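Local coordinates for serine-rich secreted cell wall anchored (LPXTG-motif ) protein (Lactobacillus reuteri ATCC 53608, PDB 5NXK) that is a serine-rich repeat adhesin of a gut bacterium, held on the cell wall, and probably mediates attachment to host surfaces through its beta-solenoid binding region, at residues 90-93 with 99-102; 148-153 with 162-167. One frame throughout, in Å; residues are numbered along the deposited sequence.

Interaction 1: 90-93 with 99-102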
ATOM      1  N   VAL A  90      -3.199  -5.120  -7.485  1.00 28.16           N
ATOM      2  CA  VAL A  90      -1.947  -5.035  -8.226  1.00 28.12           C
ATOM      3  C   VAL A  90      -0.826  -5.747  -7.477  1.00 31.95           C
ATOM      4  O   VAL A  90      -0.610  -5.557  -6.263  1.00 29.03           O
ATOM      5  CB  VAL A  90      -1.500  -3.596  -8.504  1.00 27.22           C
ATOM      6  CG1 VAL A  90      -0.322  -3.618  -9.486  1.00 24.27           C
ATOM      7  CG2 VAL A  90      -2.650  -2.783  -9.080  1.00 26.73           C
ATOM      8  N   ASN A  91      -0.128  -6.574  -8.244  1.00 28.65           N
ATOM      9  CA  ASN A  91       1.007  -7.349  -7.788  1.00 27.72           C
ATOM     10  C   ASN A  91       2.215  -6.790  -8.508  1.00 24.83           C
ATOM     11  O   ASN A  91       2.383  -7.004  -9.698  1.00 25.30           O
ATOM     12  CB  ASN A  91       0.800  -8.840  -8.094  1.00 28.06           C
ATOM     13  CG  ASN A  91       2.033  -9.689  -7.813  1.00 31.25           C
ATOM     14  OD1 ASN A  91       3.119  -9.175  -7.549  1.00 32.28           O
ATOM     15  ND2 ASN A  91       1.861 -11.011  -7.872  1.00 32.59           N
ATOM     16  N   MET A  92       3.051  -6.080  -7.761  1.00 23.22           N
ATOM     17  CA  MET A  92       4.190  -5.339  -8.283  1.00 31.75           C
ATOM     18  C   MET A  92       5.381  -6.274  -8.292  1.00 31.37           C
ATOM     19  O   MET A  92       6.221  -6.236  -7.391  1.00 27.69           O
ATOM     20  CB  MET A  92       4.448  -4.108  -7.404  1.00 27.27           C
ATOM     21  CG  MET A  92       3.232  -3.173  -7.346  1.00 31.40           C
ATOM     22  SD  MET A  92       3.374  -1.800  -6.155  1.00 34.09           S
ATOM     23  CE  MET A  92       4.523  -0.762  -7.037  1.00 19.30           C
ATOM     24  N   SER A  93       5.432  -7.137  -9.300  1.00 28.83           N
ATOM     25  CA  SER A  93       6.429  -8.199  -9.333  1.00 28.56           C
ATOM     26  C   SER A  93       7.512  -8.026 -10.404  1.00 29.27           C
ATOM     27  O   SER A  93       8.187  -8.991 -10.751  1.00 28.07           O
ATOM     28  CB  SER A  93       5.728  -9.550  -9.537  1.00 30.33           C
ATOM     29  OG  SER A  93       5.270 -10.083  -8.306  1.00 33.43           O
ATOM     30  N   THR A  99       5.682   1.531 -10.228  1.00 25.14           N
ATOM     31  CA  THR A  99       5.028   2.598  -9.497  1.00 30.03           C
ATOM     32  C   THR A  99       3.531   2.502  -9.763  1.00 31.10           C
ATOM     33  O   THR A  99       3.123   2.432 -10.914  1.00 29.67           O
ATOM     34  CB  THR A  99       5.575   3.966  -9.921  1.00 27.57           C
ATOM     35  OG1 THR A  99       6.981   4.015  -9.621  1.00 31.21           O
ATOM     36  CG2 THR A  99       4.857   5.090  -9.179  1.00 30.94           C
ATOM     37  N   VAL A 100       2.733   2.448  -8.695  1.00 24.92           N
ATOM     38  CA  VAL A 100       1.282   2.373  -8.794  1.00 19.06           C
ATOM     39  C   VAL A 100       0.688   3.616  -8.133  1.00 25.28           C
ATOM     40  O   VAL A 100       1.089   4.023  -7.021  1.00 23.74           O
ATOM     41  CB  VAL A 100       0.715   1.099  -8.116  1.00 23.25           C
ATOM     42  CG1 VAL A 100      -0.812   1.124  -8.112  1.00 21.04           C
ATOM     43  CG2 VAL A 100       1.250  -0.176  -8.797  1.00 23.28           C
ATOM     44  N   THR A 101      -0.256   4.237  -8.818  1.00 26.39           N
ATOM     45  CA  THR A 101      -0.930   5.408  -8.294  1.00 29.66           C
ATOM     46  C   THR A 101      -2.427   5.167  -8.274  1.00 26.58           C
ATOM     47  O   THR A 101      -3.019   4.834  -9.300  1.00 28.27           O
ATOM     48  CB  THR A 101      -0.605   6.653  -9.138  1.00 28.14           C
ATOM     49  OG1 THR A 101       0.794   6.905  -9.055  1.00 31.00           O
ATOM     50  CG2 THR A 101      -1.370   7.881  -8.635  1.00 26.32           C
ATOM     51  N   TYR A 102      -3.027   5.301  -7.096  1.00 22.90           N
ATOM     52  CA  TYR A 102      -4.477   5.258  -6.948  1.00 25.66           C
ATOM     53  C   TYR A 102      -4.974   6.671  -6.724  1.00 23.82           C
ATOM     54  O   TYR A 102      -4.590   7.313  -5.751  1.00 28.05           O
ATOM     55  CB  TYR A 102      -4.906   4.392  -5.763  1.00 24.35           C
ATOM     56  CG  TYR A 102      -4.863   2.890  -5.952  1.00 27.02           C
ATOM     57  CD1 TYR A 102      -4.499   2.312  -7.164  1.00 25.56           C
ATOM     58  CD2 TYR A 102      -5.192   2.046  -4.893  1.00 26.23           C
ATOM     59  CE1 TYR A 102      -4.481   0.919  -7.317  1.00 22.11           C
ATOM     60  CE2 TYR A 102      -5.170   0.674  -5.032  1.00 31.42           C
ATOM     61  CZ  TYR A 102      -4.813   0.116  -6.246  1.00 28.75           C
ATOM     62  OH  TYR A 102      -4.792  -1.253  -6.358  1.00 28.82           O
TER

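Interaction 2: 148-153 with 162-167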
ATOM      1  N   GLU A 148      -8.214 -13.531   0.600  1.00 30.94           N
ATOM      2  CA  GLU A 148      -7.057 -14.090   1.283  1.00 35.41           C
ATOM      3  C   GLU A 148      -6.092 -12.955   1.590  1.00 35.37           C
ATOM      4  O   GLU A 148      -6.069 -11.932   0.901  1.00 31.45           O
ATOM      5  CB  GLU A 148      -6.351 -15.161   0.443  1.00 40.06           C
ATOM      6  CG  GLU A 148      -7.192 -16.369   0.084  1.00 53.90           C
ATOM      7  CD  GLU A 148      -6.482 -17.275  -0.912  1.00 64.52           C
ATOM      8  OE1 GLU A 148      -5.661 -18.112  -0.474  1.00 70.27           O
ATOM      9  OE2 GLU A 148      -6.732 -17.141  -2.132  1.00 65.26           O
ATOM     10  N   ALA A 149      -5.258 -13.153   2.595  1.00 33.43           N
ATOM     11  CA  ALA A 149      -4.348 -12.099   2.997  1.00 33.39           C
ATOM     12  C   ALA A 149      -2.944 -12.647   2.953  1.00 35.60           C
ATOM     13  O   ALA A 149      -2.718 -13.801   3.338  1.00 32.38           O
ATOM     14  CB  ALA A 149      -4.685 -11.595   4.388  1.00 34.81           C
ATOM     15  N   PHE A 150      -2.007 -11.831   2.474  1.00 31.91           N
ATOM     16  CA  PHE A 150      -0.605 -12.210   2.500  1.00 24.42           C
ATOM     17  C   PHE A 150      -0.092 -12.232   3.927  1.00 26.01           C
ATOM     18  O   PHE A 150      -0.351 -11.320   4.704  1.00 27.10           O
ATOM     19  CB  PHE A 150       0.244 -11.253   1.659  1.00 28.81           C
ATOM     20  CG  PHE A 150       1.712 -11.544   1.737  1.00 30.00           C
ATOM     21  CD1 PHE A 150       2.238 -12.659   1.110  1.00 33.66           C
ATOM     22  CD2 PHE A 150       2.564 -10.719   2.464  1.00 27.08           C
ATOM     23  CE1 PHE A 150       3.596 -12.944   1.195  1.00 34.66           C
ATOM     24  CE2 PHE A 150       3.922 -10.992   2.546  1.00 31.27           C
ATOM     25  CZ  PHE A 150       4.438 -12.111   1.912  1.00 30.40           C
ATOM     26  N   SER A 151       0.633 -13.291   4.261  1.00 27.00           N
ATOM     27  CA  SER A 151       1.200 -13.478   5.589  1.00 32.43           C
ATOM     28  C   SER A 151       2.716 -13.641   5.499  1.00 33.71           C
ATOM     29  O   SER A 151       3.225 -14.242   4.550  1.00 31.93           O
ATOM     30  CB  SER A 151       0.576 -14.699   6.267  1.00 34.61           C
ATOM     31  OG  SER A 151       1.151 -14.892   7.547  1.00 42.06           O
ATOM     32  N   HIS A 152       3.435 -13.124   6.486  1.00 25.75           N
ATOM     33  CA  HIS A 152       4.888 -13.198   6.465  1.00 24.49           C
ATOM     34  C   HIS A 152       5.427 -13.273   7.888  1.00 27.42           C
ATOM     35  O   HIS A 152       4.825 -12.726   8.820  1.00 31.06           O
ATOM     36  CB  HIS A 152       5.457 -12.005   5.686  1.00 26.31           C
ATOM     37  CG  HIS A 152       6.938 -12.063   5.477  1.00 34.11           C
ATOM     38  ND1 HIS A 152       7.533 -12.934   4.588  1.00 36.56           N
ATOM     39  CD2 HIS A 152       7.939 -11.306   5.985  1.00 36.54           C
ATOM     40  CE1 HIS A 152       8.840 -12.740   4.594  1.00 38.15           C
ATOM     41  NE2 HIS A 152       9.112 -11.755   5.430  1.00 34.38           N
ATOM     42  N   ARG A 153       6.545 -13.968   8.062  1.00 28.04           N
ATOM     43  CA  ARG A 153       7.101 -14.174   9.395  1.00 33.40           C
ATOM     44  C   ARG A 153       7.660 -12.885  10.007  1.00 34.97           C
ATOM     45  O   ARG A 153       8.138 -12.008   9.291  1.00 31.45           O
ATOM     46  CB  ARG A 153       8.205 -15.235   9.351  1.00 46.53           C
ATOM     47  CG  ARG A 153       8.542 -15.828  10.716  1.00 64.24           C
ATOM     48  CD  ARG A 153       9.915 -16.502  10.727  1.00 78.66           C
ATOM     49  NE  ARG A 153      10.338 -16.798  12.093  1.00 88.66           N
ATOM     50  CZ  ARG A 153      10.960 -15.938  12.895  1.00 95.76           C
ATOM     51  NH1 ARG A 153      11.282 -14.721  12.466  1.00 92.86           N
ATOM     52  NH2 ARG A 153      11.292 -16.308  14.124  1.00 98.85           N
ATOM     53  N   ALA A 162      -2.517  -5.388   4.998  1.00 25.81           N
ATOM     54  CA  ALA A 162      -3.370  -4.840   3.936  1.00 23.07           C
ATOM     55  C   ALA A 162      -2.566  -4.350   2.739  1.00 26.37           C
ATOM     56  O   ALA A 162      -3.037  -4.399   1.608  1.00 29.11           O
ATOM     57  CB  ALA A 162      -4.215  -3.712   4.478  1.00 22.41           C
ATOM     58  N   LEU A 163      -1.360  -3.848   2.998  1.00 23.41           N
ATOM     59  CA  LEU A 163      -0.517  -3.289   1.940  1.00 26.81           C
ATOM     60  C   LEU A 163       0.917  -3.763   2.148  1.00 29.91           C
ATOM     61  O   LEU A 163       1.518  -3.503   3.194  1.00 30.81           O
ATOM     62  CB  LEU A 163      -0.571  -1.755   1.944  1.00 28.44           C
ATOM     63  CG  LEU A 163      -1.902  -1.071   1.621  1.00 28.26           C
ATOM     64  CD1 LEU A 163      -1.823   0.430   1.893  1.00 24.72           C
ATOM     65  CD2 LEU A 163      -2.330  -1.314   0.167  1.00 30.15           C
ATOM     66  N   TYR A 164       1.471  -4.449   1.152  1.00 26.65           N
ATOM     67  CA  TYR A 164       2.838  -4.957   1.258  1.00 22.85           C
ATOM     68  C   TYR A 164       3.631  -4.351   0.110  1.00 26.62           C
ATOM     69  O   TYR A 164       3.832  -4.973  -0.937  1.00 28.39           O
ATOM     70  CB  TYR A 164       2.844  -6.485   1.214  1.00 24.07           C
ATOM     71  CG  TYR A 164       4.131  -7.166   1.600  1.00 26.85           C
ATOM     72  CD1 TYR A 164       4.573  -7.156   2.922  1.00 27.99           C
ATOM     73  CD2 TYR A 164       4.890  -7.863   0.650  1.00 25.18           C
ATOM     74  CE1 TYR A 164       5.733  -7.799   3.290  1.00 23.77           C
ATOM     75  CE2 TYR A 164       6.062  -8.525   1.014  1.00 21.92           C
ATOM     76  CZ  TYR A 164       6.473  -8.486   2.335  1.00 26.37           C
ATOM     77  OH  TYR A 164       7.625  -9.124   2.734  1.00 29.23           O
ATOM     78  N   VAL A 165       4.074  -3.118   0.331  1.00 26.53           N
ATOM     79  CA  VAL A 165       4.697  -2.304  -0.697  1.00 27.26           C
ATOM     80  C   VAL A 165       6.120  -2.050  -0.246  1.00 29.44           C
ATOM     81  O   VAL A 165       6.347  -1.450   0.805  1.00 23.70           O
ATOM     82  CB  VAL A 165       3.959  -0.968  -0.896  1.00 26.86           C
ATOM     83  CG1 VAL A 165       4.690  -0.094  -1.925  1.00 24.12           C
ATOM     84  CG2 VAL A 165       2.502  -1.211  -1.296  1.00 23.57           C
ATOM     85  N   SER A 166       7.085  -2.503  -1.035  1.00 22.62           N
ATOM     86  CA  SER A 166       8.439  -2.594  -0.517  1.00 20.66           C
ATOM     87  C   SER A 166       9.038  -1.253  -0.082  1.00 21.02           C
ATOM     88  O   SER A 166       9.613  -1.151   1.010  1.00 21.75           O
ATOM     89  CB  SER A 166       9.345  -3.248  -1.563  1.00 24.50           C
ATOM     90  OG  SER A 166      10.616  -3.512  -1.002  1.00 21.42           O
ATOM     91  N   ASN A 167       8.926  -0.228  -0.923  1.00 16.44           N
ATOM     92  CA  ASN A 167       9.767   0.961  -0.715  1.00 23.21           C
ATOM     93  C   ASN A 167       9.083   2.261  -0.351  1.00 20.66           C
ATOM     94  O   ASN A 167       9.639   3.051   0.418  1.00 25.44           O
ATOM     95  CB  ASN A 167      10.615   1.210  -1.957  1.00 20.86           C
ATOM     96  CG  ASN A 167      11.433   0.006  -2.322  1.00 21.06           C
ATOM     97  OD1 ASN A 167      11.125  -0.677  -3.295  1.00 22.74           O
ATOM     98  ND2 ASN A 167      12.452  -0.297  -1.517  1.00 19.61           N
TER

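Interaction 1: 90-93 with 99-102
Val100 carries CG1 anti to its backbone N (chi1 174°), which sets CG2 beside that N and brings it against Val90 and Met92. In Met92, chi1 (-59°) and a straight chi2 bring SD to this methyl, and the bend at chi3 (74°) swings CE onto it as well. Val100 CG2 is therefore the hub of the contact. Met92 SD lies 3.8 Å from Val100 CG2, and Met92 CE also comes near the backbone, 4.0 Å from Val100 N. On the valine side, Val90 CG1 meets Val100 CG2 at 3.8 Å, the two side chains lying alongside and pointing opposite ways. The other branch, Val90 CG2, sits near the plane of the Tyr102 ring at its edge, 3.8 Å from Tyr102 OH. The two strands run nearly antiparallel, with axes 8.9 Å apart. They belong to different parallel sheets that face each other across the interior of the beta-solenoid. Strand 90-92 is bonded on both sides within its own sheet: Val90 and Met92 bond to Trp114, and Asn91 to Ile61 and Leu63. Leu74 and Leu124, from the coils before and after, touch Val90 and Val100 and extend the apolar layer. No hydrogen bond or salt bridge joins the two segments, so the two walls meet here through van der Waals contact of buried, mostly apolar side chains.

Interaction 2: 148-153 with 162-167
The segments 148-153 and 162-167 belong to a long excursion from the solenoid and to the strand where the chain rejoins it. Tyr164 lies on that returning strand, and Phe150 and His152 come from the excursion. Phe150 CE2 sits over the centre of one face of the Tyr164 ring, 3.5 Å above its plane. Phe150 CE2 lies 3.6 Å from both Tyr164 CZ and Tyr164 CE2. The two rings are tilted at 46°, with centroids 4.6 Å apart, an oblique pair. Phe150 CG is anti to the backbone N (chi1 176°), which carries the ring away from the main chain to Tyr164. In the beta-solenoid, strand 163-164 is weakly bonded and closes one side of a parallel sheet that also includes strands 90-92 and 113-115. The excursion that precedes it includes the small antiparallel pair 151-152 and 159-160, and it folds back over the side of the solenoid. Farther along the tyrosine, its hydroxyl meets the second ring. Tyr164 OH lies 3.9 Å above the centre of the His152 ring, with His152 CD2 also 3.9 Å from Tyr164 OH. The tyrosine side chain meets that of His152 roughly perpendicularly. Trp114 of the preceding coil stacks on Tyr164 and meets Phe150 edge-to-face, while Trp189 packs edge-to-face with Tyr164. Phe150 N is hydrogen-bonded to Thr111 OG1, which ties the excursion to the coil that holds strand 113-115.

Along the chain the two contacts follow one another, residues 90-102 first and 148-167 later. Their centres are 13 Å apart, and their nearest atoms are about 5 Å apart without touching. Both reach one parallel sheet, through strand 90-92 in interaction 1 and strand 163-164 in interaction 2, with strand 113-115 between them. Trp114 on that middle strand is a shared neighbour: it bonds to the backbone of 90-93 and packs with the rings of interaction 2. The first contact joins two walls inside the solenoid, and the second lays an excursion against the outside of one wall. Val90 and Met92 thus face the interior, while Trp114 and Tyr164 give the outer surface on which the excursion rests.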